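Local atomic coordinates of fusolin (Anomala cuprea entomopoxvirus, PDB entry 4YN1), a protein that builds the micro-crystalline spindles that enhance virulence of an insect poxvirus, and is related in sequence to lytic polysaccharide mono-oxygenases. Residues Ala71-Asn76 with Cys81-Gln86; Arg12-Gln17 with Gly115-Thr120; Tyr40-Val45 with Gly50-Ala55. All blocks are in the same frame, centred on the assembly; numbering follows the deposited sequence.

Contact 1: residues Ala71-Asn76 with Cys81-Gln86; sequences ALAGPN and CWIKEQ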
ATOM      1  N   ALA A  71      11.802  -2.541   8.015  1.00 13.10           N
ATOM      2  CA  ALA A  71      13.169  -2.943   7.637  1.00 13.19           C
ATOM      3  C   ALA A  71      14.141  -2.099   8.424  1.00 17.16           C
ATOM      4  O   ALA A  71      13.880  -0.915   8.636  1.00 15.44           O
ATOM      5  CB  ALA A  71      13.405  -2.738   6.137  1.00 13.98           C
ATOM      6  N   LEU A  72      15.292  -2.683   8.787  1.00 14.97           N
ATOM      7  CA  LEU A  72      16.308  -1.982   9.552  1.00 14.80           C
ATOM      8  C   LEU A  72      17.345  -1.379   8.639  1.00 17.23           C
ATOM      9  O   LEU A  72      18.051  -2.108   7.938  1.00 17.23           O
ATOM     10  CB  LEU A  72      16.985  -2.910  10.559  1.00 14.87           C
ATOM     11  CG  LEU A  72      16.053  -3.685  11.514  1.00 20.59           C
ATOM     12  CD1 LEU A  72      16.870  -4.454  12.545  1.00 22.58           C
ATOM     13  CD2 LEU A  72      15.137  -2.754  12.254  1.00 20.11           C
ATOM     14  N   ALA A  73      17.441  -0.064   8.632  1.00 15.20           N
ATOM     15  CA  ALA A  73      18.414   0.622   7.776  1.00 16.43           C
ATOM     16  C   ALA A  73      19.793   0.851   8.413  1.00 22.56           C
ATOM     17  O   ALA A  73      20.770   1.093   7.684  1.00 20.60           O
ATOM     18  CB  ALA A  73      17.863   1.951   7.318  1.00 17.31           C
ATOM     19  N   GLY A  74      19.860   0.874   9.750  1.00 20.14           N
ATOM     20  CA  GLY A  74      21.109   1.232  10.413  1.00 20.18           C
ATOM     21  C   GLY A  74      21.288   2.732  10.390  1.00 23.83           C
ATOM     22  O   GLY A  74      20.360   3.465  10.039  1.00 21.97           O
ATOM     23  N   PRO A  75      22.466   3.244  10.798  1.00 21.66           N
ATOM     24  CA  PRO A  75      22.640   4.696  10.890  1.00 21.78           C
ATOM     25  C   PRO A  75      22.647   5.507   9.601  1.00 21.99           C
ATOM     26  O   PRO A  75      22.475   6.702   9.687  1.00 20.76           O
ATOM     27  CB  PRO A  75      23.962   4.845  11.692  1.00 24.73           C
ATOM     28  CG  PRO A  75      24.674   3.638  11.464  1.00 27.80           C
ATOM     29  CD  PRO A  75      23.662   2.530  11.271  1.00 23.79           C
ATOM     30  N   ASN A  76      22.738   4.880   8.428  1.00 20.62           N
ATOM     31  CA  ASN A  76      22.707   5.582   7.139  1.00 21.32           C
ATOM     32  C   ASN A  76      21.260   5.822   6.604  1.00 23.45           C
ATOM     33  O   ASN A  76      21.102   6.120   5.421  1.00 21.49           O
ATOM     34  CB  ASN A  76      23.482   4.755   6.111  1.00 25.69           C
ATOM     35  CG  ASN A  76      24.922   4.514   6.483  1.00 42.69           C
ATOM     36  OD1 ASN A  76      25.580   5.397   7.022  1.00 33.57           O
ATOM     37  ND2 ASN A  76      25.458   3.342   6.153  1.00 38.38           N
ATOM     38  N   CYS A  81      19.648   6.541  -1.284  1.00 20.79           N
ATOM     39  CA  CYS A  81      20.413   5.582  -2.100  1.00 21.43           C
ATOM     40  C   CYS A  81      20.759   4.328  -1.318  1.00 21.00           C
ATOM     41  O   CYS A  81      20.683   3.226  -1.855  1.00 19.45           O
ATOM     42  CB  CYS A  81      21.664   6.242  -2.664  1.00 24.15           C
ATOM     43  SG  CYS A  81      21.299   7.631  -3.745  1.00 29.36           S
ATOM     44  N   TRP A  82      21.089   4.482  -0.029  1.00 18.44           N
ATOM     45  CA  TRP A  82      21.348   3.364   0.873  1.00 17.41           C
ATOM     46  C   TRP A  82      20.046   2.527   1.036  1.00 17.41           C
ATOM     47  O   TRP A  82      20.081   1.303   0.965  1.00 17.23           O
ATOM     48  CB  TRP A  82      21.832   3.867   2.253  1.00 17.33           C
ATOM     49  CG  TRP A  82      21.961   2.779   3.274  1.00 20.26           C
ATOM     50  CD1 TRP A  82      21.121   2.522   4.312  1.00 22.75           C
ATOM     51  CD2 TRP A  82      22.970   1.763   3.315  1.00 22.41           C
ATOM     52  NE1 TRP A  82      21.544   1.417   5.004  1.00 22.79           N
ATOM     53  CE2 TRP A  82      22.671   0.921   4.407  1.00 26.16           C
ATOM     54  CE3 TRP A  82      24.143   1.524   2.576  1.00 26.35           C
ATOM     55  CZ2 TRP A  82      23.498  -0.146   4.777  1.00 27.10           C
ATOM     56  CZ3 TRP A  82      24.971   0.476   2.957  1.00 28.82           C
ATOM     57  CH2 TRP A  82      24.626  -0.366   4.021  1.00 29.32           C
ATOM     58  N   ILE A  83      18.920   3.190   1.212  1.00 15.91           N
ATOM     59  CA  ILE A  83      17.614   2.491   1.363  1.00 15.64           C
ATOM     60  C   ILE A  83      17.288   1.671   0.103  1.00 19.11           C
ATOM     61  O   ILE A  83      17.039   0.464   0.167  1.00 17.53           O
ATOM     62  CB  ILE A  83      16.507   3.527   1.678  1.00 18.17           C
ATOM     63  CG1 ILE A  83      16.766   4.224   3.052  1.00 19.34           C
ATOM     64  CG2 ILE A  83      15.080   2.918   1.592  1.00 18.59           C
ATOM     65  CD1 ILE A  83      16.890   3.349   4.220  1.00 18.55           C
ATOM     66  N   LYS A  84      17.340   2.343  -1.035  1.00 19.72           N
ATOM     67  CA  LYS A  84      17.028   1.752  -2.341  1.00 20.65           C
ATOM     68  C   LYS A  84      17.873   0.564  -2.687  1.00 28.11           C
ATOM     69  O   LYS A  84      17.382  -0.353  -3.330  1.00 27.51           O
ATOM     70  CB  LYS A  84      17.235   2.786  -3.445  1.00 22.58           C
ATOM     71  CG  LYS A  84      16.242   3.919  -3.456  1.00 26.02           C
ATOM     72  CD  LYS A  84      16.452   4.769  -4.705  1.00 33.92           C
ATOM     73  CE  LYS A  84      15.647   6.025  -4.627  1.00 42.25           C
ATOM     74  NZ  LYS A  84      15.748   6.850  -5.875  1.00 34.67           N
ATOM     75  N   GLU A  85      19.159   0.594  -2.344  1.00 25.04           N
ATOM     76  CA  GLU A  85      20.070  -0.448  -2.782  1.00 26.87           C
ATOM     77  C   GLU A  85      20.319  -1.539  -1.763  1.00 30.27           C
ATOM     78  O   GLU A  85      20.599  -2.663  -2.159  1.00 31.46           O
ATOM     79  CB  GLU A  85      21.393   0.205  -3.248  1.00 28.56           C
ATOM     80  CG  GLU A  85      21.227   1.335  -4.272  1.00 38.83           C
ATOM     81  CD  GLU A  85      20.853   0.979  -5.700  1.00 67.12           C
ATOM     82  OE1 GLU A  85      20.655   1.920  -6.505  1.00 62.26           O
ATOM     83  OE2 GLU A  85      20.717  -0.225  -6.010  1.00 67.86           O
ATOM     84  N   GLN A  86      20.222  -1.245  -0.472  1.00 24.65           N
ATOM     85  CA  GLN A  86      20.508  -2.238   0.563  1.00 24.36           C
ATOM     86  C   GLN A  86      19.386  -2.546   1.547  1.00 26.23           C
ATOM     87  O   GLN A  86      19.412  -3.619   2.145  1.00 29.01           O
ATOM     88  CB  GLN A  86      21.700  -1.749   1.394  1.00 26.96           C
ATOM     89  CG  GLN A  86      22.964  -1.433   0.586  1.00 48.70           C
ATOM     90  CD  GLN A  86      23.575  -2.651  -0.069  1.00 61.08           C
ATOM     91  OE1 GLN A  86      23.538  -3.760   0.473  1.00 48.17           O
ATOM     92  NE2 GLN A  86      24.180  -2.469  -1.241  1.00 61.31           N
TER
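A short strand-to-helix connection is fastened to itself here: Trp-82 and Ile-83, on helix 80-87, reach back to Ala-73 and Asn-76 in the loop that follows strand 70-72, inside the LPMO-like region of fusolin. The tryptophan shows how an indole can join two neighbouring elements by its edge and its face at once. Its CG stands anti to the backbone N (chi1 173°), which swings the ring across to the loop. There NE1 donates to the backbone carbonyl of Ala-73, with 2.8 Å between Trp-82 NE1 and Ala-73 O. The N-H enters in the carbonyl plane on a lone pair, though the bond is somewhat bent (150° at the hydrogen) and the oxygen, near the ring edge, is tilted from the indole plane. Over one face lies Asn-76, its CB 3.8 Å from the centroid of the five-membered ring in a CH-pi contact. The amide of Asn-76 stands steeply, 80° from the indole plane, with ND2 over the ring centre. Gln-86 CB, from the ring's own helix, lies toward the rim of the opposite face. The same Ala-73 continues the backbone pairing of strand 70-72 through Gly-222. Between the segments, Arg-78, Asp-79 and Ile-80 line the site of a glycan, probably N-linked to Asn-175. An apolar contact completes the junction: Ile-83 CD1 approaches Ala-73 CB to 3.5 Å.

Contact 2: residues Arg12-Gln17 with Gly115-Thr120; sequences RRCNVQ and GSWPPT. With EDO (1,2-ethanediol), chain D.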
ATOM      1  N   ARG A  12      -3.079  -3.573   5.500  1.00 10.31           N
ATOM      2  CA  ARG A  12      -4.040  -3.278   6.561  1.00 10.22           C
ATOM      3  C   ARG A  12      -5.449  -3.686   6.104  1.00 13.47           C
ATOM      4  O   ARG A  12      -6.233  -4.287   6.856  1.00 11.12           O
ATOM      5  CB  ARG A  12      -3.986  -1.780   6.941  1.00 10.32           C
ATOM      6  CG  ARG A  12      -5.085  -1.329   7.890  1.00 15.89           C
ATOM      7  CD  ARG A  12      -5.009  -2.115   9.174  1.00  9.71           C
ATOM      8  NE  ARG A  12      -6.035  -1.729  10.129  1.00 10.99           N
ATOM      9  CZ  ARG A  12      -6.328  -2.406  11.235  1.00 18.95           C
ATOM     10  NH1 ARG A  12      -5.662  -3.504  11.544  1.00 17.13           N
ATOM     11  NH2 ARG A  12      -7.331  -2.013  12.014  1.00 15.92           N
ATOM     12  N   ARG A  13      -5.787  -3.348   4.862  1.00 10.36           N
ATOM     13  CA  ARG A  13      -7.048  -3.765   4.284  1.00  9.74           C
ATOM     14  C   ARG A  13      -7.202  -5.296   4.322  1.00 13.18           C
ATOM     15  O   ARG A  13      -8.278  -5.796   4.692  1.00 12.98           O
ATOM     16  CB  ARG A  13      -7.184  -3.246   2.848  1.00  8.45           C
ATOM     17  CG  ARG A  13      -8.474  -3.671   2.179  1.00 13.77           C
ATOM     18  CD  ARG A  13      -8.571  -3.108   0.760  1.00 12.39           C
ATOM     19  NE  ARG A  13      -9.693  -3.708   0.057  1.00 22.45           N
ATOM     20  CZ  ARG A  13      -9.671  -4.889  -0.564  1.00 33.53           C
ATOM     21  NH1 ARG A  13      -8.538  -5.588  -0.655  1.00 22.95           N
ATOM     22  NH2 ARG A  13     -10.769  -5.357  -1.140  1.00 28.39           N
ATOM     23  N   CYS A  14      -6.180  -6.047   3.933  1.00 12.33           N
ATOM     24  CA  CYS A  14      -6.278  -7.513   3.988  1.00 12.07           C
ATOM     25  C   CYS A  14      -6.496  -8.022   5.432  1.00 14.43           C
ATOM     26  O   CYS A  14      -7.298  -8.932   5.657  1.00 13.85           O
ATOM     27  CB  CYS A  14      -5.050  -8.158   3.377  1.00 13.62           C
ATOM     28  SG  CYS A  14      -4.894  -7.896   1.585  1.00 16.54           S
ATOM     29  N   ASN A  15      -5.747  -7.476   6.379  1.00 10.43           N
ATOM     30  CA  ASN A  15      -5.898  -7.879   7.778  1.00 11.19           C
ATOM     31  C   ASN A  15      -7.302  -7.608   8.291  1.00 14.83           C
ATOM     32  O   ASN A  15      -7.903  -8.484   8.899  1.00 14.23           O
ATOM     33  CB  ASN A  15      -4.851  -7.176   8.652  1.00 12.65           C
ATOM     34  CG  ASN A  15      -4.710  -7.852  10.015  1.00 28.26           C
ATOM     35  OD1 ASN A  15      -4.919  -9.044  10.181  1.00 34.90           O
ATOM     36  ND2 ASN A  15      -4.327  -7.151  10.997  1.00 22.62           N
ATOM     37  N   VAL A  16      -7.826  -6.413   8.030  1.00 12.29           N
ATOM     38  CA  VAL A  16      -9.167  -5.995   8.465  1.00 13.84           C
ATOM     39  C   VAL A  16     -10.300  -6.893   7.938  1.00 17.59           C
ATOM     40  O   VAL A  16     -11.259  -7.174   8.663  1.00 17.10           O
ATOM     41  CB  VAL A  16      -9.372  -4.494   8.075  1.00 19.70           C
ATOM     42  CG1 VAL A  16     -10.839  -4.101   8.021  1.00 22.48           C
ATOM     43  CG2 VAL A  16      -8.618  -3.625   9.054  1.00 20.03           C
ATOM     44  N   GLN A  17     -10.208  -7.312   6.680  1.00 12.89           N
ATOM     45  CA  GLN A  17     -11.237  -8.164   6.089  1.00 12.68           C
ATOM     46  C   GLN A  17     -11.274  -9.567   6.679  1.00 18.90           C
ATOM     47  O   GLN A  17     -12.276 -10.251   6.534  1.00 18.60           O
ATOM     48  CB  GLN A  17     -11.092  -8.185   4.586  1.00 13.47           C
ATOM     49  CG  GLN A  17     -11.380  -6.829   4.004  1.00 17.72           C
ATOM     50  CD  GLN A  17     -11.581  -6.899   2.530  1.00 32.77           C
ATOM     51  OE1 GLN A  17     -11.310  -7.914   1.899  1.00 29.87           O
ATOM     52  NE2 GLN A  17     -12.061  -5.818   1.950  1.00 27.99           N
ATOM     53  N   GLY A 115      -1.360  -7.144  -9.837  1.00 13.96           N
ATOM     54  CA  GLY A 115      -2.748  -7.422 -10.173  1.00 14.14           C
ATOM     55  C   GLY A 115      -3.688  -6.335  -9.738  1.00 16.95           C
ATOM     56  O   GLY A 115      -3.252  -5.269  -9.329  1.00 15.84           O
ATOM     57  N   SER A 116      -4.983  -6.631  -9.791  1.00 13.64           N
ATOM     58  CA  SER A 116      -6.073  -5.674  -9.558  1.00 12.66           C
ATOM     59  C   SER A 116      -6.346  -5.407  -8.089  1.00 14.13           C
ATOM     60  O   SER A 116      -7.459  -5.565  -7.624  1.00 13.45           O
ATOM     61  CB  SER A 116      -7.331  -6.154 -10.275  1.00 15.87           C
ATOM     62  OG  SER A 116      -7.830  -7.376  -9.748  1.00 15.00           O
ATOM     63  N   TRP A 117      -5.326  -4.944  -7.361  1.00 12.41           N
ATOM     64  CA  TRP A 117      -5.488  -4.564  -5.965  1.00 11.04           C
ATOM     65  C   TRP A 117      -6.556  -3.472  -5.839  1.00 14.78           C
ATOM     66  O   TRP A 117      -6.489  -2.452  -6.536  1.00 14.07           O
ATOM     67  CB  TRP A 117      -4.164  -4.065  -5.382  1.00  9.54           C
ATOM     68  CG  TRP A 117      -3.208  -5.172  -5.132  1.00 10.09           C
ATOM     69  CD1 TRP A 117      -2.175  -5.575  -5.924  1.00 12.26           C
ATOM     70  CD2 TRP A 117      -3.270  -6.101  -4.041  1.00 10.73           C
ATOM     71  NE1 TRP A 117      -1.526  -6.641  -5.340  1.00 12.63           N
ATOM     72  CE2 TRP A 117      -2.188  -6.990  -4.184  1.00 13.99           C
ATOM     73  CE3 TRP A 117      -4.084  -6.201  -2.910  1.00 11.74           C
ATOM     74  CZ2 TRP A 117      -1.865  -7.928  -3.199  1.00 14.05           C
ATOM     75  CZ3 TRP A 117      -3.815  -7.187  -1.979  1.00 12.47           C
ATOM     76  CH2 TRP A 117      -2.720  -8.036  -2.125  1.00 13.01           C
ATOM     77  N   PRO A 118      -7.568  -3.674  -4.986  1.00 13.48           N
ATOM     78  CA  PRO A 118      -8.638  -2.686  -4.876  1.00 13.49           C
ATOM     79  C   PRO A 118      -8.165  -1.355  -4.314  1.00 14.51           C
ATOM     80  O   PRO A 118      -7.569  -1.267  -3.231  1.00 13.58           O
ATOM     81  CB  PRO A 118      -9.667  -3.383  -3.973  1.00 16.14           C
ATOM     82  CG  PRO A 118      -9.428  -4.828  -4.271  1.00 22.17           C
ATOM     83  CD  PRO A 118      -7.918  -4.880  -4.213  1.00 17.27           C
ATOM     84  N   PRO A 119      -8.453  -0.277  -5.053  1.00 11.14           N
ATOM     85  CA  PRO A 119      -7.981   1.029  -4.606  1.00  9.98           C
ATOM     86  C   PRO A 119      -9.034   1.812  -3.826  1.00 13.28           C
ATOM     87  O   PRO A 119     -10.242   1.572  -3.916  1.00 12.86           O
ATOM     88  CB  PRO A 119      -7.696   1.751  -5.937  1.00 10.98           C
ATOM     89  CG  PRO A 119      -8.788   1.243  -6.826  1.00 15.00           C
ATOM     90  CD  PRO A 119      -9.043  -0.196  -6.416  1.00 11.80           C
ATOM     91  N   THR A 120      -8.561   2.805  -3.117  1.00  9.39           N
ATOM     92  CA  THR A 120      -9.407   3.852  -2.548  1.00  9.13           C
ATOM     93  C   THR A 120      -9.746   4.749  -3.747  1.00 14.26           C
ATOM     94  O   THR A 120      -8.826   5.209  -4.433  1.00 12.26           O
ATOM     95  CB  THR A 120      -8.681   4.643  -1.487  1.00 13.07           C
ATOM     96  OG1 THR A 120      -8.567   3.809  -0.311  1.00 12.35           O
ATOM     97  CG2 THR A 120      -9.390   5.966  -1.145  1.00 13.90           C
TER
HETATM   98  C1  EDO D 405     -10.166  -7.767  -7.631  1.00 34.66           C
HETATM   99  O1  EDO D 405      -9.341  -8.868  -7.857  1.00 35.63           O
HETATM  100  C2  EDO D 405     -10.676  -7.792  -6.160  1.00 35.48           C
HETATM  101  O2  EDO D 405      -9.601  -8.116  -5.279  1.00 33.96           O
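The Arg-13 guanidinium is held between two neighbours, Pro-118 on one face and Gln-17 of its own helix on the other, both offset toward the rim. Pro-118 CG comes within 3.4 Å of Arg-13 NH2. On the opposite face, Gln-17 NE2 sits 3.1 Å above the guanidinium plane. The second flat group, the Trp-117 ring, is met at its edge: Cys-14 SG lies in the ring plane, 3.8 Å from Trp-117 CZ3, a sulfur-aromatic contact at 83° from the ring normal. No hydrogen bond crosses between the segments, which shows how one charged group can do two jobs: the guanidinium offers its face to Pro-118 while its NH2 makes a salt bridge with Asp-31. Leaving the helix trans (chi1 179°) and extended beyond, the Arg-13 chain spans the distance to Pro-118. An ethanediol molecule, probably from the crystallisation liquor, bridges Asp-31 and Ser-116, its O1 being hydrogen-bonded to Ser-116 OG at 2.8 Å. Trp-117 is fixed through NE1 to the carbonyl of Ile-113 and has a cation-pi contact with Arg-10. The Cys-14–Cys-34 disulfide ties helix 10-17 to helix 32-47, on which Trp-117 also packs through Met-33 and Ala-37, while Thr-120 pairs with strand 223-234.

Contact 3: residues Tyr40-Val45 with Gly50-Ala55; sequences YVFNKV and GSTSQA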
ATOM      1  N   TYR A  40      -0.033 -17.343  -2.001  1.00 15.07           N
ATOM      2  CA  TYR A  40       1.313 -17.273  -2.557  1.00 14.46           C
ATOM      3  C   TYR A  40       2.343 -17.670  -1.496  1.00 16.64           C
ATOM      4  O   TYR A  40       3.253 -18.477  -1.745  1.00 15.36           O
ATOM      5  CB  TYR A  40       1.573 -15.834  -3.053  1.00 14.82           C
ATOM      6  CG  TYR A  40       2.944 -15.620  -3.623  1.00 16.33           C
ATOM      7  CD1 TYR A  40       3.204 -15.874  -4.965  1.00 19.21           C
ATOM      8  CD2 TYR A  40       4.010 -15.260  -2.808  1.00 16.92           C
ATOM      9  CE1 TYR A  40       4.482 -15.774  -5.482  1.00 17.60           C
ATOM     10  CE2 TYR A  40       5.295 -15.121  -3.325  1.00 17.89           C
ATOM     11  CZ  TYR A  40       5.529 -15.409  -4.663  1.00 22.32           C
ATOM     12  OH  TYR A  40       6.785 -15.323  -5.196  1.00 25.15           O
ATOM     13  N   VAL A  41       2.228 -17.076  -0.321  1.00 13.62           N
ATOM     14  CA  VAL A  41       3.183 -17.374   0.758  1.00 12.84           C
ATOM     15  C   VAL A  41       2.987 -18.805   1.254  1.00 15.87           C
ATOM     16  O   VAL A  41       3.959 -19.521   1.496  1.00 16.03           O
ATOM     17  CB  VAL A  41       3.066 -16.333   1.896  1.00 13.76           C
ATOM     18  CG1 VAL A  41       3.907 -16.736   3.104  1.00 15.31           C
ATOM     19  CG2 VAL A  41       3.492 -14.970   1.375  1.00 11.88           C
ATOM     20  N   PHE A  42       1.737 -19.201   1.409  1.00 14.43           N
ATOM     21  CA  PHE A  42       1.384 -20.550   1.871  1.00 14.98           C
ATOM     22  C   PHE A  42       2.015 -21.573   0.915  1.00 20.32           C
ATOM     23  O   PHE A  42       2.761 -22.439   1.357  1.00 20.97           O
ATOM     24  CB  PHE A  42      -0.126 -20.700   1.910  1.00 16.98           C
ATOM     25  CG  PHE A  42      -0.627 -22.022   2.452  1.00 19.47           C
ATOM     26  CD1 PHE A  42      -0.805 -22.208   3.816  1.00 23.67           C
ATOM     27  CD2 PHE A  42      -0.967 -23.059   1.597  1.00 24.47           C
ATOM     28  CE1 PHE A  42      -1.330 -23.413   4.310  1.00 25.70           C
ATOM     29  CE2 PHE A  42      -1.431 -24.281   2.098  1.00 28.03           C
ATOM     30  CZ  PHE A  42      -1.602 -24.451   3.446  1.00 25.46           C
ATOM     31  N   ASN A  43       1.780 -21.415  -0.405  1.00 18.51           N
ATOM     32  CA  ASN A  43       2.366 -22.314  -1.406  1.00 19.31           C
ATOM     33  C   ASN A  43       3.886 -22.206  -1.531  1.00 22.13           C
ATOM     34  O   ASN A  43       4.543 -23.214  -1.824  1.00 21.65           O
ATOM     35  CB  ASN A  43       1.698 -22.122  -2.761  1.00 18.32           C
ATOM     36  CG  ASN A  43       0.304 -22.637  -2.778  1.00 31.59           C
ATOM     37  OD1 ASN A  43      -0.137 -23.341  -1.878  1.00 22.85           O
ATOM     38  ND2 ASN A  43      -0.432 -22.287  -3.792  1.00 26.36           N
ATOM     39  N   LYS A  44       4.467 -21.044  -1.256  1.00 17.37           N
ATOM     40  CA  LYS A  44       5.927 -20.890  -1.268  1.00 18.16           C
ATOM     41  C   LYS A  44       6.532 -21.733  -0.133  1.00 22.03           C
ATOM     42  O   LYS A  44       7.515 -22.445  -0.355  1.00 19.81           O
ATOM     43  CB  LYS A  44       6.324 -19.421  -1.093  1.00 20.75           C
ATOM     44  CG  LYS A  44       7.798 -19.099  -1.208  1.00 28.49           C
ATOM     45  CD  LYS A  44       7.979 -17.574  -1.246  1.00 27.59           C
ATOM     46  CE  LYS A  44       9.393 -17.122  -1.003  1.00 39.14           C
ATOM     47  NZ  LYS A  44       9.480 -15.638  -1.042  1.00 40.99           N
ATOM     48  N   VAL A  45       5.942 -21.677   1.065  1.00 19.97           N
ATOM     49  CA  VAL A  45       6.479 -22.443   2.182  1.00 19.70           C
ATOM     50  C   VAL A  45       6.395 -23.955   1.903  1.00 24.24           C
ATOM     51  O   VAL A  45       7.366 -24.657   2.156  1.00 23.75           O
ATOM     52  CB  VAL A  45       5.820 -22.065   3.521  1.00 22.06           C
ATOM     53  CG1 VAL A  45       6.202 -23.054   4.629  1.00 21.58           C
ATOM     54  CG2 VAL A  45       6.183 -20.637   3.914  1.00 21.01           C
ATOM     55  N   GLY A  50       8.180 -27.045   3.835  1.00 32.35           N
ATOM     56  CA  GLY A  50       7.558 -26.737   5.102  1.00 29.92           C
ATOM     57  C   GLY A  50       6.274 -27.512   5.237  1.00 30.87           C
ATOM     58  O   GLY A  50       5.657 -27.909   4.237  1.00 28.77           O
ATOM     59  N   SER A  51       5.846 -27.710   6.480  1.00 26.84           N
ATOM     60  CA  SER A  51       4.581 -28.377   6.756  1.00 25.49           C
ATOM     61  C   SER A  51       3.449 -27.398   6.511  1.00 30.14           C
ATOM     62  O   SER A  51       3.680 -26.185   6.409  1.00 28.56           O
ATOM     63  CB  SER A  51       4.522 -28.815   8.216  1.00 28.44           C
ATOM     64  OG  SER A  51       4.795 -27.721   9.071  1.00 33.42           O
ATOM     65  N   THR A  52       2.225 -27.922   6.487  1.00 26.40           N
ATOM     66  CA  THR A  52       1.011 -27.122   6.354  1.00 26.81           C
ATOM     67  C   THR A  52       0.910 -26.135   7.532  1.00 29.21           C
ATOM     68  O   THR A  52       0.452 -25.013   7.328  1.00 26.21           O
ATOM     69  CB  THR A  52      -0.220 -28.019   6.261  1.00 35.28           C
ATOM     70  OG1 THR A  52      -0.126 -28.771   5.056  1.00 44.01           O
ATOM     71  CG2 THR A  52      -1.518 -27.225   6.254  1.00 35.85           C
ATOM     72  N   SER A  53       1.336 -26.556   8.754  1.00 25.93           N
ATOM     73  CA  SER A  53       1.307 -25.676   9.926  1.00 25.52           C
ATOM     74  C   SER A  53       2.278 -24.522   9.743  1.00 23.86           C
ATOM     75  O   SER A  53       1.944 -23.393  10.074  1.00 23.09           O
ATOM     76  CB  SER A  53       1.665 -26.445  11.196  1.00 29.83           C
ATOM     77  OG  SER A  53       0.575 -27.295  11.504  1.00 41.14           O
ATOM     78  N   GLN A  54       3.483 -24.817   9.248  1.00 20.10           N
ATOM     79  CA  GLN A  54       4.495 -23.795   9.001  1.00 20.11           C
ATOM     80  C   GLN A  54       4.022 -22.835   7.892  1.00 22.22           C
ATOM     81  O   GLN A  54       4.257 -21.634   7.982  1.00 19.76           O
ATOM     82  CB  GLN A  54       5.829 -24.428   8.587  1.00 20.77           C
ATOM     83  CG  GLN A  54       6.585 -25.052   9.765  1.00 26.19           C
ATOM     84  CD  GLN A  54       7.824 -25.790   9.317  1.00 34.51           C
ATOM     85  OE1 GLN A  54       7.775 -26.585   8.401  1.00 32.90           O
ATOM     86  NE2 GLN A  54       8.976 -25.511   9.907  1.00 34.38           N
ATOM     87  N   ALA A  55       3.389 -23.384   6.852  1.00 20.45           N
ATOM     88  CA  ALA A  55       2.875 -22.615   5.711  1.00 19.55           C
ATOM     89  C   ALA A  55       1.718 -21.721   6.130  1.00 21.97           C
ATOM     90  O   ALA A  55       1.701 -20.551   5.754  1.00 19.68           O
ATOM     91  CB  ALA A  55       2.452 -23.558   4.578  1.00 20.32           C
TER
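Ala-55, Val-45 and Phe-42 carry the junction between the consecutive helices 32-47 and 52-64, an example of close helix packing made possible by a small residue. The CA atoms of Phe-42 and Ala-55 are 4.6 Å apart. Ala-55 CB lies over one face of the Phe-42 ring, 3.9 Å from its centroid and 25° off the normal, in a CH-pi contact; it also touches the backbone, with 3.4 Å from Phe-42 O to Ala-55 CB. Val-45 follows one turn later: a chi1 of 169° carries its CG1 against the backbone of Ala-55, 3.5 Å from Ala-55 CA. At the far end of the phenyl ring, Phe-42 CZ meets Thr-52 CG2 at 3.9 Å. The connection is closed by a backbone hydrogen bond of 3.0 Å from Gly-50 N to Val-45 O. Next to it, Ser-51 and Gln-54 form a capping box at the start of helix 52-64: Ser-51 OG accepts from Gln-54 N, and Gln-54 OE1 accepts from Ser-51 N at 2.9 Å. The chemistry therefore divides: the helices meet through largely apolar groups, whereas the hydrogen bonds serve the turn and the capping box.

How the contacts relate
All three contacts lie in one family region, yet none touches another. Contact 2 is the most central, its centre about 8 Å from the centre of the chain, against about 20 Å for the centre of contact 1 and 23 Å for that of contact 3; each is partly buried. Contacts 1 and 3 join elements adjacent in sequence, and both are nested within the long loop that contact 2 closes. Helix 32-47 connects two of them, carrying one side of contact 3 and, through Cys-34, the disulfide partner of contact 2. Their chemistry differs accordingly: the two local contacts each include a hydrogen bond to a backbone carbonyl, whereas contact 2 relies on a proline over a guanidinium face and a sulfur at a ring edge.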